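PDB 4OOU: beta-1,4-mannanase from Cryptopygus antarcticus, which hydrolyses internal beta-1,4-mannosidic linkages in mannans, galactomannans and glucomannans, releasing mainly short manno-oligosaccharides. Local coordinates for residues 39-53 with 77-90. Sequence-based numbering, arbitrary orientation.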
loop_
_atom_site.group_PDB
_atom_site.type_symbol
_atom_site.label_atom_id
_atom_site.label_comp_id
_atom_site.label_asym_id
_atom_site.label_seq_id
_atom_site.Cartn_x
_atom_site.Cartn_y
_atom_site.Cartn_z
ATOM N N LEU A 39 4.639 -11.093 -4.124
ATOM C CA LEU A 39 3.613 -10.920 -3.093
ATOM C C LEU A 39 2.207 -11.308 -3.610
ATOM O O LEU A 39 1.535 -10.567 -4.353
ATOM C CB LEU A 39 3.651 -9.525 -2.481
ATOM C CG LEU A 39 4.952 -9.198 -1.722
ATOM C CD1 LEU A 39 4.958 -7.809 -1.088
ATOM C CD2 LEU A 39 5.252 -10.261 -0.663
ATOM N N SER A 40 1.774 -12.504 -3.219
ATOM C CA SER A 40 0.503 -13.018 -3.698
ATOM C C SER A 40 -0.518 -13.017 -2.575
ATOM O O SER A 40 -0.257 -13.546 -1.493
ATOM C CB SER A 40 0.680 -14.417 -4.239
ATOM O OG SER A 40 -0.506 -14.786 -4.897
ATOM N N GLY A 41 -1.692 -12.454 -2.836
ATOM C CA GLY A 41 -2.636 -12.235 -1.782
ATOM C C GLY A 41 -3.705 -11.220 -2.065
ATOM O O GLY A 41 -4.070 -10.990 -3.215
ATOM N N VAL A 42 -4.215 -10.619 -1.001
ATOM C CA VAL A 42 -5.413 -9.789 -1.073
ATOM C C VAL A 42 -5.317 -8.504 -0.263
ATOM O O VAL A 42 -4.482 -8.366 0.661
ATOM C CB VAL A 42 -6.630 -10.551 -0.526
ATOM C CG1 VAL A 42 -6.634 -11.969 -1.054
ATOM C CG2 VAL A 42 -6.622 -10.603 0.988
ATOM N N ASN A 43 -6.217 -7.595 -0.604
ATOM C CA ASN A 43 -6.564 -6.498 0.264
ATOM C C ASN A 43 -7.716 -6.939 1.158
ATOM O O ASN A 43 -8.671 -7.525 0.653
ATOM C CB ASN A 43 -7.093 -5.338 -0.553
ATOM C CG ASN A 43 -6.023 -4.611 -1.269
ATOM O OD1 ASN A 43 -5.513 -3.622 -0.752
ATOM N ND2 ASN A 43 -5.701 -5.053 -2.485
ATOM N N PHE A 44 -7.674 -6.613 2.455
ATOM C CA PHE A 44 -8.809 -6.943 3.308
ATOM C C PHE A 44 -10.015 -6.116 2.896
ATOM O O PHE A 44 -11.096 -6.702 2.633
ATOM C CB PHE A 44 -8.519 -6.865 4.811
ATOM C CG PHE A 44 -7.721 -8.043 5.360
ATOM C CD1 PHE A 44 -7.696 -9.288 4.719
ATOM C CD2 PHE A 44 -7.009 -7.910 6.556
ATOM C CE1 PHE A 44 -6.960 -10.357 5.241
ATOM C CE2 PHE A 44 -6.289 -8.981 7.086
ATOM C CZ PHE A 44 -6.265 -10.202 6.420
ATOM N N ALA A 45 -9.895 -4.791 2.819
ATOM C CA ALA A 45 -8.796 -3.949 3.324
ATOM C C ALA A 45 -9.156 -3.472 4.726
ATOM O O ALA A 45 -8.381 -2.754 5.367
ATOM C CB ALA A 45 -8.595 -2.735 2.413
ATOM N N TRP A 46 -10.363 -3.827 5.171
ATOM C CA TRP A 46 -10.803 -3.559 6.529
ATOM C C TRP A 46 -11.905 -4.550 6.899
ATOM O O TRP A 46 -12.334 -5.357 6.089
ATOM C CB TRP A 46 -11.280 -2.115 6.649
ATOM C CG TRP A 46 -12.372 -1.795 5.702
ATOM C CD1 TRP A 46 -13.696 -2.082 5.862
ATOM C CD2 TRP A 46 -12.246 -1.165 4.428
ATOM N NE1 TRP A 46 -14.407 -1.651 4.775
ATOM C CE2 TRP A 46 -13.545 -1.079 3.875
ATOM C CE3 TRP A 46 -11.166 -0.647 3.697
ATOM C CZ2 TRP A 46 -13.797 -0.506 2.613
ATOM C CZ3 TRP A 46 -11.425 -0.051 2.442
ATOM C CH2 TRP A 46 -12.737 0.012 1.926
ATOM N N ARG A 47 -12.318 -4.527 8.144
ATOM C CA ARG A 47 -13.526 -5.222 8.562
ATOM C C ARG A 47 -14.518 -4.105 8.892
ATOM O O ARG A 47 -15.584 -4.000 8.300
ATOM C CB ARG A 47 -13.180 -6.131 9.751
ATOM C CG ARG A 47 -14.330 -6.565 10.641
ATOM C CD ARG A 47 -15.414 -7.322 9.903
ATOM N NE ARG A 47 -16.289 -8.175 10.742
ATOM C CZ ARG A 47 -16.675 -7.962 12.018
ATOM N NH1 ARG A 47 -16.312 -6.893 12.754
ATOM N NH2 ARG A 47 -17.460 -8.865 12.584
ATOM N N SER A 48 -14.091 -3.239 9.798
ATOM C CA SER A 48 -14.723 -1.965 10.054
ATOM C C SER A 48 -13.860 -0.767 9.606
ATOM O O SER A 48 -12.723 -0.593 10.086
ATOM C CB SER A 48 -15.032 -1.852 11.539
ATOM O OG SER A 48 -15.849 -2.920 11.938
ATOM N N TYR A 49 -14.430 0.063 8.723
ATOM C CA TYR A 49 -13.660 1.045 7.922
ATOM C C TYR A 49 -13.036 2.133 8.735
ATOM O O TYR A 49 -13.684 3.099 9.055
ATOM C CB TYR A 49 -14.579 1.661 6.847
ATOM C CG TYR A 49 -13.973 2.729 5.935
ATOM C CD1 TYR A 49 -13.003 2.407 4.965
ATOM C CD2 TYR A 49 -14.418 4.055 5.999
ATOM C CE1 TYR A 49 -12.474 3.389 4.116
ATOM C CE2 TYR A 49 -13.911 5.021 5.139
ATOM C CZ TYR A 49 -12.934 4.706 4.208
ATOM O OH TYR A 49 -12.429 5.714 3.380
ATOM N N GLY A 50 -11.776 1.984 9.093
ATOM C CA GLY A 50 -11.113 3.015 9.884
ATOM C C GLY A 50 -11.227 2.823 11.380
ATOM O O GLY A 50 -10.540 3.539 12.119
ATOM N N SER A 51 -12.071 1.870 11.824
ATOM C CA SER A 51 -12.169 1.460 13.246
ATOM C C SER A 51 -11.736 -0.002 13.615
ATOM O O SER A 51 -12.244 -0.580 14.583
ATOM C CB SER A 51 -13.571 1.738 13.788
ATOM O OG SER A 51 -14.555 1.016 13.099
ATOM N N ASP A 52 -10.773 -0.564 12.889
ATOM C CA ASP A 52 -10.327 -1.921 13.123
ATOM C C ASP A 52 -9.384 -1.968 14.287
ATOM O O ASP A 52 -9.424 -2.900 15.074
ATOM C CB ASP A 52 -9.577 -2.471 11.922
ATOM C CG ASP A 52 -10.492 -2.991 10.835
ATOM O OD1 ASP A 52 -11.618 -3.432 11.139
ATOM O OD2 ASP A 52 -10.047 -2.959 9.664
ATOM N N PHE A 53 -8.501 -0.977 14.346
ATOM C CA PHE A 53 -7.559 -0.806 15.424
ATOM C C PHE A 53 -7.742 0.538 16.165
ATOM O O PHE A 53 -8.106 1.567 15.547
ATOM C CB PHE A 53 -6.174 -0.808 14.834
ATOM C CG PHE A 53 -5.941 -1.885 13.827
ATOM C CD1 PHE A 53 -5.466 -3.130 14.223
ATOM C CD2 PHE A 53 -6.163 -1.637 12.474
ATOM C CE1 PHE A 53 -5.237 -4.110 13.286
ATOM C CE2 PHE A 53 -5.933 -2.615 11.524
ATOM C CZ PHE A 53 -5.463 -3.855 11.930
ATOM N N GLY A 77 -1.488 -18.039 -0.444
ATOM C CA GLY A 77 -1.149 -16.601 -0.553
ATOM C C GLY A 77 -0.160 -16.208 0.546
ATOM O O GLY A 77 0.108 -16.993 1.465
ATOM N N ASN A 78 0.396 -15.009 0.464
ATOM C CA ASN A 78 1.459 -14.635 1.413
ATOM C C ASN A 78 1.464 -13.190 1.864
ATOM O O ASN A 78 2.435 -12.749 2.436
ATOM C CB ASN A 78 2.821 -14.977 0.812
ATOM C CG ASN A 78 3.223 -14.041 -0.300
ATOM O OD1 ASN A 78 2.483 -13.135 -0.669
ATOM N ND2 ASN A 78 4.405 -14.259 -0.846
ATOM N N THR A 79 0.390 -12.456 1.602
ATOM C CA THR A 79 0.356 -11.040 1.875
ATOM C C THR A 79 -1.077 -10.567 2.050
ATOM O O THR A 79 -1.965 -10.994 1.336
ATOM C CB THR A 79 1.032 -10.258 0.719
ATOM O OG1 THR A 79 2.435 -10.518 0.728
ATOM C CG2 THR A 79 0.822 -8.747 0.846
ATOM N N ALA A 80 -1.270 -9.660 2.999
ATOM C CA ALA A 80 -2.520 -8.934 3.158
ATOM C C ALA A 80 -2.243 -7.436 3.303
ATOM O O ALA A 80 -1.402 -7.030 4.102
ATOM C CB ALA A 80 -3.273 -9.444 4.372
ATOM N N ARG A 81 -2.941 -6.622 2.513
ATOM C CA ARG A 81 -2.880 -5.160 2.628
ATOM C C ARG A 81 -4.103 -4.729 3.464
ATOM O O ARG A 81 -5.265 -5.118 3.183
ATOM C CB ARG A 81 -2.914 -4.541 1.247
ATOM C CG ARG A 81 -2.694 -3.042 1.128
ATOM C CD ARG A 81 -2.823 -2.656 -0.331
ATOM N NE ARG A 81 -2.655 -1.239 -0.582
ATOM C CZ ARG A 81 -3.584 -0.413 -1.058
ATOM N NH1 ARG A 81 -4.825 -0.836 -1.334
ATOM N NH2 ARG A 81 -3.261 0.855 -1.285
ATOM N N VAL A 82 -3.830 -3.948 4.512
ATOM C CA VAL A 82 -4.861 -3.623 5.472
ATOM C C VAL A 82 -4.688 -2.204 5.969
ATOM O O VAL A 82 -3.582 -1.765 6.219
ATOM C CB VAL A 82 -4.858 -4.634 6.632
ATOM C CG1 VAL A 82 -3.470 -4.805 7.195
ATOM C CG2 VAL A 82 -5.851 -4.227 7.726
ATOM N N TRP A 83 -5.816 -1.504 6.087
ATOM C CA TRP A 83 -5.864 -0.062 6.258
ATOM C C TRP A 83 -5.940 0.309 7.745
ATOM O O TRP A 83 -6.597 -0.384 8.523
ATOM C CB TRP A 83 -7.079 0.479 5.500
ATOM C CG TRP A 83 -6.971 0.465 3.988
ATOM C CD1 TRP A 83 -6.220 -0.369 3.206
ATOM C CD2 TRP A 83 -7.661 1.322 3.088
ATOM N NE1 TRP A 83 -6.382 -0.058 1.889
ATOM C CE2 TRP A 83 -7.267 0.972 1.791
ATOM C CE3 TRP A 83 -8.567 2.363 3.259
ATOM C CZ2 TRP A 83 -7.736 1.627 0.681
ATOM C CZ3 TRP A 83 -9.034 3.017 2.158
ATOM C CH2 TRP A 83 -8.625 2.653 0.885
ATOM N N VAL A 84 -5.269 1.402 8.127
ATOM C CA VAL A 84 -5.153 1.819 9.540
ATOM C C VAL A 84 -5.835 3.159 9.909
ATOM O O VAL A 84 -6.962 3.153 10.427
ATOM C CB VAL A 84 -3.680 1.805 10.037
ATOM C CG1 VAL A 84 -3.647 1.897 11.569
ATOM C CG2 VAL A 84 -2.980 0.533 9.580
ATOM N N HIS A 85 -5.182 4.299 9.719
ATOM C CA HIS A 85 -5.856 5.540 10.101
ATOM C C HIS A 85 -7.113 5.783 9.232
ATOM O O HIS A 85 -8.191 6.117 9.760
ATOM C CB HIS A 85 -4.934 6.748 10.022
ATOM C CG HIS A 85 -3.646 6.561 10.737
ATOM N ND1 HIS A 85 -3.537 5.793 11.875
ATOM C CD2 HIS A 85 -2.408 7.039 10.480
ATOM C CE1 HIS A 85 -2.275 5.777 12.272
ATOM N NE2 HIS A 85 -1.575 6.538 11.450
ATOM N N VAL A 86 -6.964 5.589 7.922
ATOM C CA VAL A 86 -8.072 5.775 6.959
ATOM C C VAL A 86 -8.479 7.252 6.900
ATOM O O VAL A 86 -7.788 8.033 6.249
ATOM C CB VAL A 86 -9.266 4.818 7.233
ATOM C CG1 VAL A 86 -10.306 4.870 6.125
ATOM C CG2 VAL A 86 -8.762 3.384 7.382
ATOM N N GLU A 87 -9.545 7.644 7.586
ATOM C CA GLU A 87 -10.072 9.014 7.510
ATOM C C GLU A 87 -10.178 9.571 8.912
ATOM O O GLU A 87 -11.075 10.320 9.212
ATOM C CB GLU A 87 -11.468 9.065 6.806
ATOM C CG GLU A 87 -11.446 8.818 5.312
ATOM C CD GLU A 87 -12.807 9.052 4.634
ATOM O OE1 GLU A 87 -13.448 8.062 4.246
ATOM O OE2 GLU A 87 -13.266 10.206 4.460
ATOM N N GLY A 88 -9.262 9.195 9.787
ATOM C CA GLY A 88 -9.251 9.708 11.157
ATOM C C GLY A 88 -10.368 9.237 12.067
ATOM O O GLY A 88 -10.575 9.800 13.132
ATOM N N GLN A 89 -11.109 8.223 11.669
ATOM C CA GLN A 89 -12.287 7.849 12.423
ATOM C C GLN A 89 -12.017 7.475 13.886
ATOM O O GLN A 89 -12.862 7.733 14.773
ATOM C CB GLN A 89 -12.981 6.684 11.729
ATOM C CG GLN A 89 -13.582 7.079 10.399
ATOM C CD GLN A 89 -12.750 6.641 9.229
ATOM O OE1 GLN A 89 -11.516 6.640 9.286
ATOM N NE2 GLN A 89 -13.422 6.249 8.147
ATOM N N VAL A 90 -10.859 6.844 14.094
ATOM C CA VAL A 90 -10.375 6.373 15.389
ATOM C C VAL A 90 -8.939 6.830 15.586
ATOM O O VAL A 90 -8.594 7.318 16.664
ATOM C CB VAL A 90 -10.378 4.835 15.477
ATOM C CG1 VAL A 90 -9.561 4.344 16.679
ATOM C CG2 VAL A 90 -11.789 4.312 15.565
HETATM O O HOH W 1 -9.615 -0.405 8.963
HETATM O O HOH W 2 -8.605 1.060 11.622
HETATM O O HOH W 3 -7.398 3.233 13.390
#
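Val42 and Asn43 pair in parallel with Ala80 and Arg81, the N-to-C directions of the strands 19° apart; with helix 58-74 between them in sequence, they form a beta-alpha-beta unit of the TIM barrel of this family 5 glycoside hydrolase. The ladder is tight: Arg81 N donates to Val42 O at 3.0 Å, and Phe44 N to Arg81 O at 2.9 Å. Ala80 CB sits over one face of the Phe44 ring, 4.0 Å from its centroid, on the side of the strands where helix 58-74 packs. Arg81 runs extended from CG to NE toward the active site, where Glu177 and Glu312, the latter the probable nucleophile, form salt bridges with it.

Past the cis peptide before Ala45, one face of the substrate-binding Trp83 receives Ala45 CB, 3.6 Å from the five-membered-ring centroid, and the edge of Trp46, with planes at 60°. A leucine in place of Trp83 would probably leave Ala45 CB and the Trp46 edge without their aromatic face and remove a substrate-binding surface.

Beyond Trp83 direct backbone pairing gives way to a looser, water-bridged stretch between Gly50-Phe53 and Trp83-Val84. One water accepts from Gly50 N and lies 3.0 Å from Trp83 O; another links Asp52 N to Val84 O. Close packing returns beside the partly exposed rim, where Val86 CG1 makes a CH-pi contact over one face of the Tyr49 ring, 3.5 Å from its centroid, while Tyr49 OH lies 2.7 Å from Glu87 OE1, which meets the ring edge in plane.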